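Local atomic coordinates of glycosyl hydrolase, BNR repeat (Ralstonia eutropha, PDB entry 3B7F), a protein that adopts a seven-bladed beta-propeller fold with BNR repeats and is probably a glycoside hydrolase, though its substrate is not established. Residues A[235-243]-A[280-290]; A[245-255]-A[258-269]. All coordinates share one frame; numbering follows the deposited sequence.

Contact 1 of 2, residues A[235-243]-A[280-290]; sequences HCVVQHPAA and GFPIVVHQRDP. With EDO (1,2-ethanediol), chain H.
The ring of His-240 lies between two prolines. Pro-290 CA sits over the centre of one face, 3.4 Å from the ring centroid, as a CH-pi contact. Pro-241 CD covers the opposite face, nearer the rim. At the edge, His-240 NE2 donates to His-286 O over 2.5 Å. The nitrogen stands nearly in line with the C=O, but the bond is bent at the hydrogen, and the oxygen lies 25° out of the ring plane. With CG anti to the backbone N (chi1 -160°), the His-240 ring extends across to the 286-290 loop. At another point of the ring edge, in plane, Ala-243 N makes a weak bond to His-240 ND1.

His-235 meets Phe-281 in an offset stack, with centroids 4.5 Å apart and planes at 27°. Phe-281 CD1 lies over the rim of one imidazole face. The edge of the same ring is used by Gly-280 O, which accepts from His-235 ND1 at 2.7 Å and lies in the ring plane. NE2 of His-235 bonds to His-252, so both ring nitrogens are engaged and the ring's rotation is fixed.

Between the two histidines the contact is mostly apolar. Ile-283 CG2 packs against Cys-236 SG at 3.9 Å and against Val-238 CG2 at 4.0 Å. Ile-283 N also makes a weak bond to Cys-236 SG.

Strands 235-239 and 282-285 run nearly parallel, with no backbone hydrogen bond between them. Each is the first strand of its own four-stranded antiparallel sheet. This is side-chain packing between the inner strands of adjacent blades, as in a beta-propeller.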
loop_
_atom_site.group_PDB
_atom_site.type_symbol
_atom_site.label_atom_id
_atom_site.label_comp_id
_atom_site.label_asym_id
_atom_site.label_seq_id
_atom_site.Cartn_x
_atom_site.Cartn_y
_atom_site.Cartn_z
ATOM N N HIS A 235 0.822 -6.640 -6.192
ATOM C CA HIS A 235 -0.168 -6.216 -5.209
ATOM C C HIS A 235 0.306 -5.026 -4.367
ATOM O O HIS A 235 -0.440 -4.100 -4.127
ATOM C CB HIS A 235 -0.585 -7.371 -4.290
ATOM C CG HIS A 235 -1.354 -8.452 -4.989
ATOM N ND1 HIS A 235 -1.536 -9.703 -4.445
ATOM C CD2 HIS A 235 -1.956 -8.479 -6.204
ATOM C CE1 HIS A 235 -2.238 -10.448 -5.282
ATOM N NE2 HIS A 235 -2.512 -9.727 -6.351
ATOM N N CYS A 236 1.542 -5.081 -3.901
ATOM C CA CYS A 236 2.082 -4.045 -3.068
ATOM C C CYS A 236 3.566 -3.991 -3.318
ATOM O O CYS A 236 4.203 -5.025 -3.269
ATOM C CB CYS A 236 1.788 -4.382 -1.613
ATOM S SG CYS A 236 2.147 -3.021 -0.476
ATOM N N VAL A 237 4.083 -2.810 -3.659
ATOM C CA VAL A 237 5.504 -2.590 -3.909
ATOM C C VAL A 237 5.990 -1.530 -2.895
ATOM O O VAL A 237 5.260 -0.580 -2.606
ATOM C CB VAL A 237 5.818 -2.146 -5.396
ATOM C CG1 VAL A 237 7.291 -2.395 -5.739
ATOM C CG2 VAL A 237 4.956 -2.864 -6.421
ATOM N N VAL A 238 7.211 -1.702 -2.366
ATOM C CA VAL A 238 7.848 -0.757 -1.432
ATOM C C VAL A 238 9.324 -0.518 -1.848
ATOM O O VAL A 238 9.967 -1.387 -2.417
ATOM C CB VAL A 238 7.754 -1.233 0.069
ATOM C CG1 VAL A 238 6.283 -1.291 0.561
ATOM C CG2 VAL A 238 8.378 -2.587 0.266
ATOM N N GLN A 239 9.813 0.695 -1.632
ATOM C CA GLN A 239 11.193 1.069 -1.873
ATOM C C GLN A 239 11.725 1.356 -0.493
ATOM O O GLN A 239 11.109 2.136 0.239
ATOM C CB GLN A 239 11.265 2.316 -2.751
ATOM C CG GLN A 239 12.697 2.839 -3.008
ATOM C CD GLN A 239 12.731 4.011 -3.958
ATOM O OE1 GLN A 239 11.777 4.790 -4.026
ATOM N NE2 GLN A 239 13.846 4.163 -4.677
ATOM N N HIS A 240 12.861 0.766 -0.126
ATOM C CA HIS A 240 13.368 0.927 1.231
ATOM C C HIS A 240 13.926 2.340 1.450
ATOM O O HIS A 240 14.673 2.807 0.632
ATOM C CB HIS A 240 14.422 -0.114 1.576
ATOM C CG HIS A 240 14.592 -0.269 3.045
ATOM N ND1 HIS A 240 15.499 0.464 3.782
ATOM C CD2 HIS A 240 13.874 -0.983 3.935
ATOM C CE1 HIS A 240 15.362 0.163 5.061
ATOM N NE2 HIS A 240 14.385 -0.714 5.178
ATOM N N PRO A 241 13.537 3.029 2.542
ATOM C CA PRO A 241 14.008 4.405 2.709
ATOM C C PRO A 241 15.492 4.533 3.072
ATOM O O PRO A 241 16.117 5.540 2.733
ATOM C CB PRO A 241 13.100 4.944 3.822
ATOM C CG PRO A 241 12.692 3.779 4.562
ATOM C CD PRO A 241 12.671 2.618 3.658
ATOM N N ALA A 242 16.021 3.529 3.769
ATOM C CA ALA A 242 17.436 3.457 4.139
ATOM C C ALA A 242 18.363 2.978 2.988
ATOM O O ALA A 242 19.498 3.407 2.922
ATOM C CB ALA A 242 17.599 2.545 5.368
ATOM N N ALA A 243 17.872 2.095 2.119
ATOM C CA ALA A 243 18.598 1.550 0.970
ATOM C C ALA A 243 17.657 1.613 -0.238
ATOM O O ALA A 243 17.152 0.587 -0.680
ATOM C CB ALA A 243 19.023 0.142 1.253
ATOM N N GLY A 280 -0.167 -13.419 -1.435
ATOM C CA GLY A 280 -0.743 -12.549 -0.412
ATOM C C GLY A 280 -0.921 -11.195 -1.036
ATOM O O GLY A 280 -0.745 -11.057 -2.240
ATOM N N PHE A 281 -1.326 -10.212 -0.229
ATOM C CA PHE A 281 -1.514 -8.822 -0.694
ATOM C C PHE A 281 -0.526 -7.756 -0.219
ATOM O O PHE A 281 0.137 -7.122 -1.063
ATOM C CB PHE A 281 -2.978 -8.379 -0.444
ATOM C CG PHE A 281 -3.981 -9.104 -1.315
ATOM C CD1 PHE A 281 -4.090 -8.792 -2.664
ATOM C CD2 PHE A 281 -4.823 -10.074 -0.787
ATOM C CE1 PHE A 281 -4.995 -9.456 -3.481
ATOM C CE2 PHE A 281 -5.729 -10.740 -1.587
ATOM C CZ PHE A 281 -5.818 -10.429 -2.943
ATOM N N PRO A 282 -0.410 -7.528 1.102
ATOM C CA PRO A 282 0.515 -6.457 1.556
ATOM C C PRO A 282 2.004 -6.862 1.726
ATOM O O PRO A 282 2.329 -8.052 1.866
ATOM C CB PRO A 282 -0.027 -6.144 2.949
ATOM C CG PRO A 282 -0.500 -7.482 3.444
ATOM C CD PRO A 282 -1.034 -8.210 2.260
ATOM N N ILE A 283 2.885 -5.870 1.696
ATOM C CA ILE A 283 4.299 -6.060 2.044
ATOM C C ILE A 283 4.738 -4.794 2.815
ATOM O O ILE A 283 4.351 -3.694 2.455
ATOM C CB ILE A 283 5.205 -6.394 0.813
ATOM C CG1 ILE A 283 6.557 -6.962 1.272
ATOM C CG2 ILE A 283 5.398 -5.173 -0.115
ATOM C CD1 ILE A 283 7.297 -7.816 0.216
ATOM N N VAL A 284 5.526 -4.959 3.872
ATOM C CA VAL A 284 5.979 -3.841 4.713
ATOM C C VAL A 284 7.448 -4.037 5.028
ATOM O O VAL A 284 7.857 -5.150 5.290
ATOM C CB VAL A 284 5.136 -3.754 6.051
ATOM C CG1 VAL A 284 5.779 -2.794 7.052
ATOM C CG2 VAL A 284 3.707 -3.356 5.750
ATOM N N VAL A 285 8.229 -2.961 5.012
ATOM C CA VAL A 285 9.674 -3.024 5.308
ATOM C C VAL A 285 9.992 -2.315 6.616
ATOM O O VAL A 285 9.323 -1.377 6.978
ATOM C CB VAL A 285 10.517 -2.397 4.181
ATOM C CG1 VAL A 285 10.088 -2.921 2.886
ATOM C CG2 VAL A 285 10.425 -0.834 4.175
ATOM N N HIS A 286 10.982 -2.813 7.345
ATOM C CA HIS A 286 11.464 -2.188 8.575
ATOM C C HIS A 286 12.124 -0.859 8.141
ATOM O O HIS A 286 12.933 -0.849 7.245
ATOM C CB HIS A 286 12.455 -3.135 9.244
ATOM C CG HIS A 286 12.954 -2.698 10.585
ATOM N ND1 HIS A 286 13.752 -1.591 10.769
ATOM C CD2 HIS A 286 12.842 -3.279 11.801
ATOM C CE1 HIS A 286 14.080 -1.488 12.043
ATOM N NE2 HIS A 286 13.559 -2.513 12.689
ATOM N N GLN A 287 11.731 0.255 8.751
ATOM C CA GLN A 287 12.266 1.594 8.421
ATOM C C GLN A 287 13.789 1.735 8.297
ATOM O O GLN A 287 14.273 2.408 7.399
ATOM C CB GLN A 287 11.815 2.610 9.466
ATOM C CG GLN A 287 10.529 3.302 9.124
ATOM C CD GLN A 287 10.708 4.326 8.039
ATOM O OE1 GLN A 287 11.667 5.098 8.057
ATOM N NE2 GLN A 287 9.787 4.341 7.089
ATOM N N ARG A 288 14.498 1.113 9.234
ATOM C CA ARG A 288 15.947 1.156 9.322
ATOM C C ARG A 288 16.726 -0.029 8.731
ATOM O O ARG A 288 17.853 0.172 8.310
ATOM C CB ARG A 288 16.342 1.338 10.781
ATOM C CG ARG A 288 15.899 2.693 11.296
ATOM C CD ARG A 288 16.268 2.911 12.704
ATOM N NE ARG A 288 15.643 1.972 13.636
ATOM C CZ ARG A 288 14.379 2.030 14.056
ATOM N NH1 ARG A 288 13.552 2.983 13.655
ATOM N NH2 ARG A 288 13.944 1.126 14.929
ATOM N N ASP A 289 16.115 -1.210 8.643
ATOM C CA ASP A 289 16.758 -2.442 8.207
ATOM C C ASP A 289 16.204 -2.884 6.845
ATOM O O ASP A 289 15.073 -3.377 6.777
ATOM C CB ASP A 289 16.494 -3.528 9.262
ATOM C CG ASP A 289 17.213 -4.831 8.975
ATOM O OD1 ASP A 289 18.032 -4.883 8.043
ATOM O OD2 ASP A 289 16.967 -5.811 9.709
ATOM N N PRO A 290 16.993 -2.727 5.746
ATOM C CA PRO A 290 16.483 -3.208 4.454
ATOM C C PRO A 290 16.348 -4.723 4.310
ATOM O O PRO A 290 15.812 -5.163 3.303
ATOM C CB PRO A 290 17.488 -2.640 3.437
ATOM C CG PRO A 290 18.697 -2.382 4.176
ATOM C CD PRO A 290 18.298 -2.078 5.595
HETATM C C1 EDO H . 16.376 -5.724 13.508
HETATM O O1 EDO H . 16.608 -4.882 12.366
HETATM C C2 EDO H . 15.085 -6.552 13.387
HETATM O O2 EDO H . 15.000 -7.402 12.216
#

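Contact 2 of 2, residues A[245-255]-A[258-269]; sequences DILYQQNHCGI and MDRREGVWKRIG. With EDO (1,2-ethanediol), chain S; EDO (1,2-ethanediol), chain J; EDO (1,2-ethanediol), chain O.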
loop_
_atom_site.group_PDB
_atom_site.type_symbol
_atom_site.label_atom_id
_atom_site.label_comp_id
_atom_site.label_asym_id
_atom_site.label_seq_id
_atom_site.Cartn_x
_atom_site.Cartn_y
_atom_site.Cartn_z
ATOM N N ASP A 245 17.876 1.641 -3.398
ATOM C CA ASP A 245 18.096 0.685 -4.500
ATOM C C ASP A 245 17.300 -0.606 -4.313
ATOM O O ASP A 245 17.022 -1.300 -5.299
ATOM C CB ASP A 245 19.564 0.288 -4.625
ATOM C CG ASP A 245 20.443 1.429 -5.110
ATOM O OD1 ASP A 245 20.085 2.111 -6.102
ATOM O OD2 ASP A 245 21.509 1.606 -4.496
ATOM N N ILE A 246 16.938 -0.920 -3.066
ATOM C CA ILE A 246 16.207 -2.153 -2.751
ATOM C C ILE A 246 14.689 -1.947 -2.750
ATOM O O ILE A 246 14.165 -1.084 -2.035
ATOM C CB ILE A 246 16.658 -2.753 -1.387
ATOM C CG1 ILE A 246 18.189 -2.713 -1.234
ATOM C CG2 ILE A 246 16.096 -4.181 -1.205
ATOM C CD1 ILE A 246 19.010 -3.302 -2.414
ATOM N N LEU A 247 14.007 -2.732 -3.584
ATOM C CA LEU A 247 12.551 -2.765 -3.693
ATOM C C LEU A 247 12.067 -4.171 -3.335
ATOM O O LEU A 247 12.748 -5.160 -3.614
ATOM C CB LEU A 247 12.054 -2.412 -5.105
ATOM C CG LEU A 247 12.005 -0.934 -5.526
ATOM C CD1 LEU A 247 13.321 -0.254 -5.336
ATOM C CD2 LEU A 247 11.567 -0.829 -6.980
ATOM N N TYR A 248 10.926 -4.242 -2.662
ATOM C CA TYR A 248 10.281 -5.519 -2.356
ATOM C C TYR A 248 8.871 -5.460 -2.893
ATOM O O TYR A 248 8.284 -4.382 -2.991
ATOM C CB TYR A 248 10.262 -5.828 -0.869
ATOM C CG TYR A 248 11.617 -6.167 -0.245
ATOM C CD1 TYR A 248 12.430 -5.170 0.277
ATOM C CD2 TYR A 248 12.038 -7.496 -0.107
ATOM C CE1 TYR A 248 13.640 -5.476 0.890
ATOM C CE2 TYR A 248 13.238 -7.811 0.525
ATOM C CZ TYR A 248 14.041 -6.788 1.012
ATOM O OH TYR A 248 15.248 -7.057 1.627
ATOM N N GLN A 249 8.346 -6.600 -3.339
ATOM C CA GLN A 249 6.934 -6.629 -3.705
ATOM C C GLN A 249 6.250 -7.931 -3.334
ATOM O O GLN A 249 6.875 -8.993 -3.326
ATOM C CB GLN A 249 6.691 -6.319 -5.204
ATOM C CG GLN A 249 7.242 -7.336 -6.203
ATOM C CD GLN A 249 6.548 -7.287 -7.538
ATOM O OE1 GLN A 249 5.346 -7.483 -7.606
ATOM N NE2 GLN A 249 7.307 -7.066 -8.619
ATOM N N GLN A 250 4.965 -7.815 -2.994
ATOM C CA GLN A 250 4.061 -8.947 -2.853
ATOM C C GLN A 250 3.294 -8.900 -4.172
ATOM O O GLN A 250 2.664 -7.905 -4.488
ATOM C CB GLN A 250 3.094 -8.803 -1.678
ATOM C CG GLN A 250 2.075 -9.912 -1.606
ATOM C CD GLN A 250 2.642 -11.320 -1.359
ATOM O OE1 GLN A 250 2.825 -11.720 -0.206
ATOM N NE2 GLN A 250 2.822 -12.107 -2.433
ATOM N N ASN A 251 3.395 -9.972 -4.946
ATOM C CA ASN A 251 2.771 -10.100 -6.247
ATOM C C ASN A 251 1.753 -11.232 -6.153
ATOM O O ASN A 251 1.808 -12.085 -5.241
ATOM C CB ASN A 251 3.886 -10.407 -7.273
ATOM C CG ASN A 251 3.463 -10.274 -8.746
ATOM O OD1 ASN A 251 2.899 -11.203 -9.312
ATOM N ND2 ASN A 251 3.864 -9.168 -9.398
ATOM N N HIS A 252 0.834 -11.248 -7.110
ATOM C CA HIS A 252 -0.093 -12.391 -7.261
ATOM C C HIS A 252 0.689 -13.715 -7.473
ATOM O O HIS A 252 0.181 -14.791 -7.165
ATOM C CB HIS A 252 -1.037 -12.158 -8.445
ATOM C CG HIS A 252 -2.308 -12.924 -8.353
ATOM N ND1 HIS A 252 -3.479 -12.345 -7.917
ATOM C CD2 HIS A 252 -2.592 -14.222 -8.603
ATOM C CE1 HIS A 252 -4.436 -13.253 -7.923
ATOM N NE2 HIS A 252 -3.924 -14.400 -8.326
ATOM N N CYS A 253 1.916 -13.594 -8.011
ATOM C CA CYS A 253 2.824 -14.704 -8.295
ATOM C C CYS A 253 4.113 -14.659 -7.483
ATOM O O CYS A 253 5.176 -14.971 -7.991
ATOM C CB CYS A 253 3.121 -14.766 -9.803
ATOM S SG CYS A 253 1.586 -14.863 -10.778
ATOM N N GLY A 254 4.009 -14.254 -6.222
ATOM C CA GLY A 254 5.100 -14.379 -5.292
ATOM C C GLY A 254 5.613 -13.143 -4.611
ATOM O O GLY A 254 5.152 -12.033 -4.891
ATOM N N ILE A 255 6.541 -13.385 -3.684
ATOM C CA ILE A 255 7.245 -12.336 -2.955
ATOM C C ILE A 255 8.568 -12.192 -3.691
ATOM O O ILE A 255 9.242 -13.199 -3.932
ATOM C CB ILE A 255 7.517 -12.660 -1.476
ATOM C CG1 ILE A 255 6.218 -13.042 -0.738
ATOM C CG2 ILE A 255 8.226 -11.455 -0.808
ATOM C CD1 ILE A 255 6.459 -13.783 0.614
HETATM N N MSE A 258 14.153 -6.868 -5.456
HETATM C CA MSE A 258 14.997 -6.341 -6.530
HETATM C C MSE A 258 16.008 -5.333 -5.990
HETATM O O MSE A 258 15.651 -4.408 -5.269
HETATM C CB MSE A 258 14.178 -5.648 -7.624
HETATM C CG MSE A 258 15.036 -4.957 -8.696
HETATM SE SE MSE A 258 14.108 -3.980 -10.040
HETATM C CE MSE A 258 13.411 -5.366 -11.109
ATOM N N ASP A 259 17.266 -5.538 -6.342
ATOM C CA ASP A 259 18.290 -4.528 -6.166
ATOM C C ASP A 259 18.222 -3.835 -7.529
ATOM O O ASP A 259 18.527 -4.462 -8.547
ATOM C CB ASP A 259 19.653 -5.149 -5.900
ATOM C CG ASP A 259 20.703 -4.113 -5.654
ATOM O OD1 ASP A 259 20.656 -3.060 -6.317
ATOM O OD2 ASP A 259 21.560 -4.355 -4.792
ATOM N N ARG A 260 17.823 -2.565 -7.557
ATOM C CA ARG A 260 17.656 -1.836 -8.827
ATOM C C ARG A 260 18.913 -1.820 -9.729
ATOM O O ARG A 260 18.793 -1.786 -10.959
ATOM C CB ARG A 260 17.147 -0.407 -8.567
ATOM C CG ARG A 260 16.806 0.413 -9.820
ATOM C CD ARG A 260 15.667 -0.198 -10.651
ATOM N NE ARG A 260 15.663 0.380 -11.982
ATOM C CZ ARG A 260 16.239 -0.157 -13.056
ATOM N NH1 ARG A 260 16.890 -1.301 -13.014
ATOM N NH2 ARG A 260 16.160 0.472 -14.204
ATOM N N ARG A 261 20.100 -1.878 -9.125
ATOM C CA ARG A 261 21.357 -1.921 -9.895
ATOM C C ARG A 261 21.433 -3.186 -10.740
ATOM O O ARG A 261 22.061 -3.165 -11.777
ATOM C CB ARG A 261 22.586 -1.898 -9.000
ATOM C CG ARG A 261 22.715 -0.731 -8.007
ATOM C CD ARG A 261 23.405 -1.321 -6.805
ATOM N NE ARG A 261 23.588 -0.435 -5.673
ATOM C CZ ARG A 261 23.667 -0.821 -4.394
ATOM N NH1 ARG A 261 23.484 -2.089 -4.009
ATOM N NH2 ARG A 261 23.870 0.106 -3.454
ATOM N N GLU A 262 20.830 -4.281 -10.274
ATOM C CA GLU A 262 20.760 -5.536 -11.027
ATOM C C GLU A 262 19.603 -5.515 -12.028
ATOM O O GLU A 262 19.700 -6.127 -13.068
ATOM C CB GLU A 262 20.619 -6.741 -10.080
ATOM C CG GLU A 262 21.773 -6.861 -9.057
ATOM C CD GLU A 262 21.625 -8.019 -8.062
ATOM O OE1 GLU A 262 20.514 -8.570 -7.883
ATOM O OE2 GLU A 262 22.649 -8.364 -7.438
ATOM N N GLY A 263 18.500 -4.834 -11.704
ATOM C CA GLY A 263 17.351 -4.730 -12.610
ATOM C C GLY A 263 16.496 -5.980 -12.812
ATOM O O GLY A 263 15.779 -6.066 -13.802
ATOM N N VAL A 264 16.553 -6.915 -11.859
ATOM C CA VAL A 264 15.795 -8.155 -11.894
ATOM C C VAL A 264 15.108 -8.454 -10.518
ATOM O O VAL A 264 15.700 -8.281 -9.438
ATOM C CB VAL A 264 16.722 -9.315 -12.340
ATOM C CG1 VAL A 264 17.875 -9.494 -11.351
ATOM C CG2 VAL A 264 15.940 -10.620 -12.534
ATOM N N TRP A 265 13.838 -8.817 -10.577
ATOM C CA TRP A 265 13.094 -9.291 -9.417
ATOM C C TRP A 265 13.482 -10.744 -9.221
ATOM O O TRP A 265 13.440 -11.517 -10.183
ATOM C CB TRP A 265 11.579 -9.228 -9.643
ATOM C CG TRP A 265 11.042 -7.842 -9.786
ATOM C CD1 TRP A 265 10.716 -7.220 -10.942
ATOM C CD2 TRP A 265 10.782 -6.902 -8.728
ATOM N NE1 TRP A 265 10.264 -5.960 -10.681
ATOM C CE2 TRP A 265 10.307 -5.727 -9.333
ATOM C CE3 TRP A 265 10.900 -6.944 -7.333
ATOM C CZ2 TRP A 265 9.962 -4.580 -8.596
ATOM C CZ3 TRP A 265 10.570 -5.805 -6.600
ATOM C CH2 TRP A 265 10.098 -4.642 -7.241
ATOM N N LYS A 266 13.873 -11.090 -7.991
ATOM C CA LYS A 266 14.226 -12.445 -7.566
ATOM C C LYS A 266 13.229 -12.912 -6.523
ATOM O O LYS A 266 13.015 -12.226 -5.542
ATOM C CB LYS A 266 15.626 -12.463 -6.979
ATOM C CG LYS A 266 16.687 -12.169 -8.025
ATOM C CD LYS A 266 18.066 -12.253 -7.427
ATOM C CE LYS A 266 19.146 -12.004 -8.473
ATOM N NZ LYS A 266 20.426 -11.888 -7.750
ATOM N N ARG A 267 12.631 -14.080 -6.767
ATOM C CA ARG A 267 11.601 -14.655 -5.940
ATOM C C ARG A 267 12.086 -15.246 -4.602
ATOM O O ARG A 267 12.201 -16.465 -4.413
ATOM C CB ARG A 267 10.810 -15.716 -6.742
ATOM C CG ARG A 267 9.440 -16.040 -6.113
ATOM C CD ARG A 267 8.584 -16.818 -7.087
ATOM N NE ARG A 267 7.270 -17.082 -6.532
ATOM C CZ ARG A 267 6.221 -17.553 -7.202
ATOM N NH1 ARG A 267 6.286 -17.878 -8.474
ATOM N NH2 ARG A 267 5.091 -17.743 -6.559
ATOM N N ILE A 268 12.339 -14.334 -3.667
ATOM C CA ILE A 268 12.652 -14.675 -2.280
ATOM C C ILE A 268 11.535 -15.458 -1.624
ATOM O O ILE A 268 11.789 -16.184 -0.687
ATOM C CB ILE A 268 13.022 -13.432 -1.408
ATOM C CG1 ILE A 268 11.920 -12.339 -1.414
ATOM C CG2 ILE A 268 14.401 -12.871 -1.872
ATOM C CD1 ILE A 268 12.137 -11.174 -0.432
ATOM N N GLY A 269 10.309 -15.332 -2.139
ATOM C CA GLY A 269 9.211 -16.172 -1.741
ATOM C C GLY A 269 9.373 -17.687 -1.934
ATOM O O GLY A 269 8.657 -18.454 -1.325
HETATM C C1 EDO S . 19.884 -2.798 -15.707
HETATM O O1 EDO S . 18.509 -2.456 -15.511
HETATM C C2 EDO S . 20.643 -2.678 -14.396
HETATM O O2 EDO S . 21.090 -1.328 -14.174
HETATM C C1 EDO J . 22.582 -7.245 -2.882
HETATM O O1 EDO J . 21.654 -6.151 -3.053
HETATM C C2 EDO J . 21.956 -8.630 -3.154
HETATM O O2 EDO J . 21.300 -8.736 -4.442
HETATM C C1 EDO O . 16.027 -16.338 -5.577
HETATM O O1 EDO O . 15.008 -17.296 -5.274
HETATM C C2 EDO O . 16.160 -15.343 -4.433
HETATM O O2 EDO O . 17.453 -14.692 -4.402
#
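Leu-247 and Met-258 form an antiparallel hydrogen-bonded pair, with Leu-247 N to Met-258 O and Met-258 N to Leu-247 O both 2.9 Å. Arg-260 N continues the pairing with a bond to Asp-245 O.

Trp-265 stands against strand 246-251. Gln-249 NE2 lies over the centre of one indole face, 3.4 Å from Trp-265 CE2, with the amide turned 80° to the ring. Gln-249 CG, placed between the backbone N and the carbonyl carbon (chi1 65°), adds a CH-pi contact to the six-membered ring on that face. The selenomethionine methyl, Met-258 CE, covers the opposite face near the rim. Leu-247 CB touches Trp-265 CH2 at 3.7 Å.

At one end, Asp-245 OD2 makes a salt bridge to Arg-261 NH2 at 3.0 Å, over the guanidinium face, not at its edge. Asp-259 joins the network. At the other end, Gly-269 N donates to Ile-255 O at 3.0 Å.

A second shell sets these groups. Asn-251 ND2 donates to Gln-249 OE1 at 2.9 Å and holds the amide upright. Asn-251 OD1 in turn takes Cys-253 N in an Asx turn. Trp-265 NE1 bonds to Leu-214 O, just after the last strand of the preceding blade. Arg-267 pairs with Asp-278.

The chemistry is therefore divided. The buried indole is sandwiched, and the amide over it is held by a hydrogen bond. Opposite charges, which probably offset one another, join Asp-245 to the turn after Asp-259.

In the fold
The centres of contact 1 and contact 2 lie about 11 Å apart, and both reach the sheet of strands 234-239, 246-251, 254-259 and 264-266. Along the chain, the residues of contact 2 fall between the two segments of contact 1. Contact 2 joins the second, third and fourth strands within this blade. Contact 1 joins its first strand to strand 282-285, which opens the next blade. The two also touch directly: Tyr-248 OH bonds to Pro-290 O, and Gln-250 O accepts from His-235 N. Contact 1 lies nearer the centre of the chain than contact 2 does. Together they connect one blade internally and to its successor.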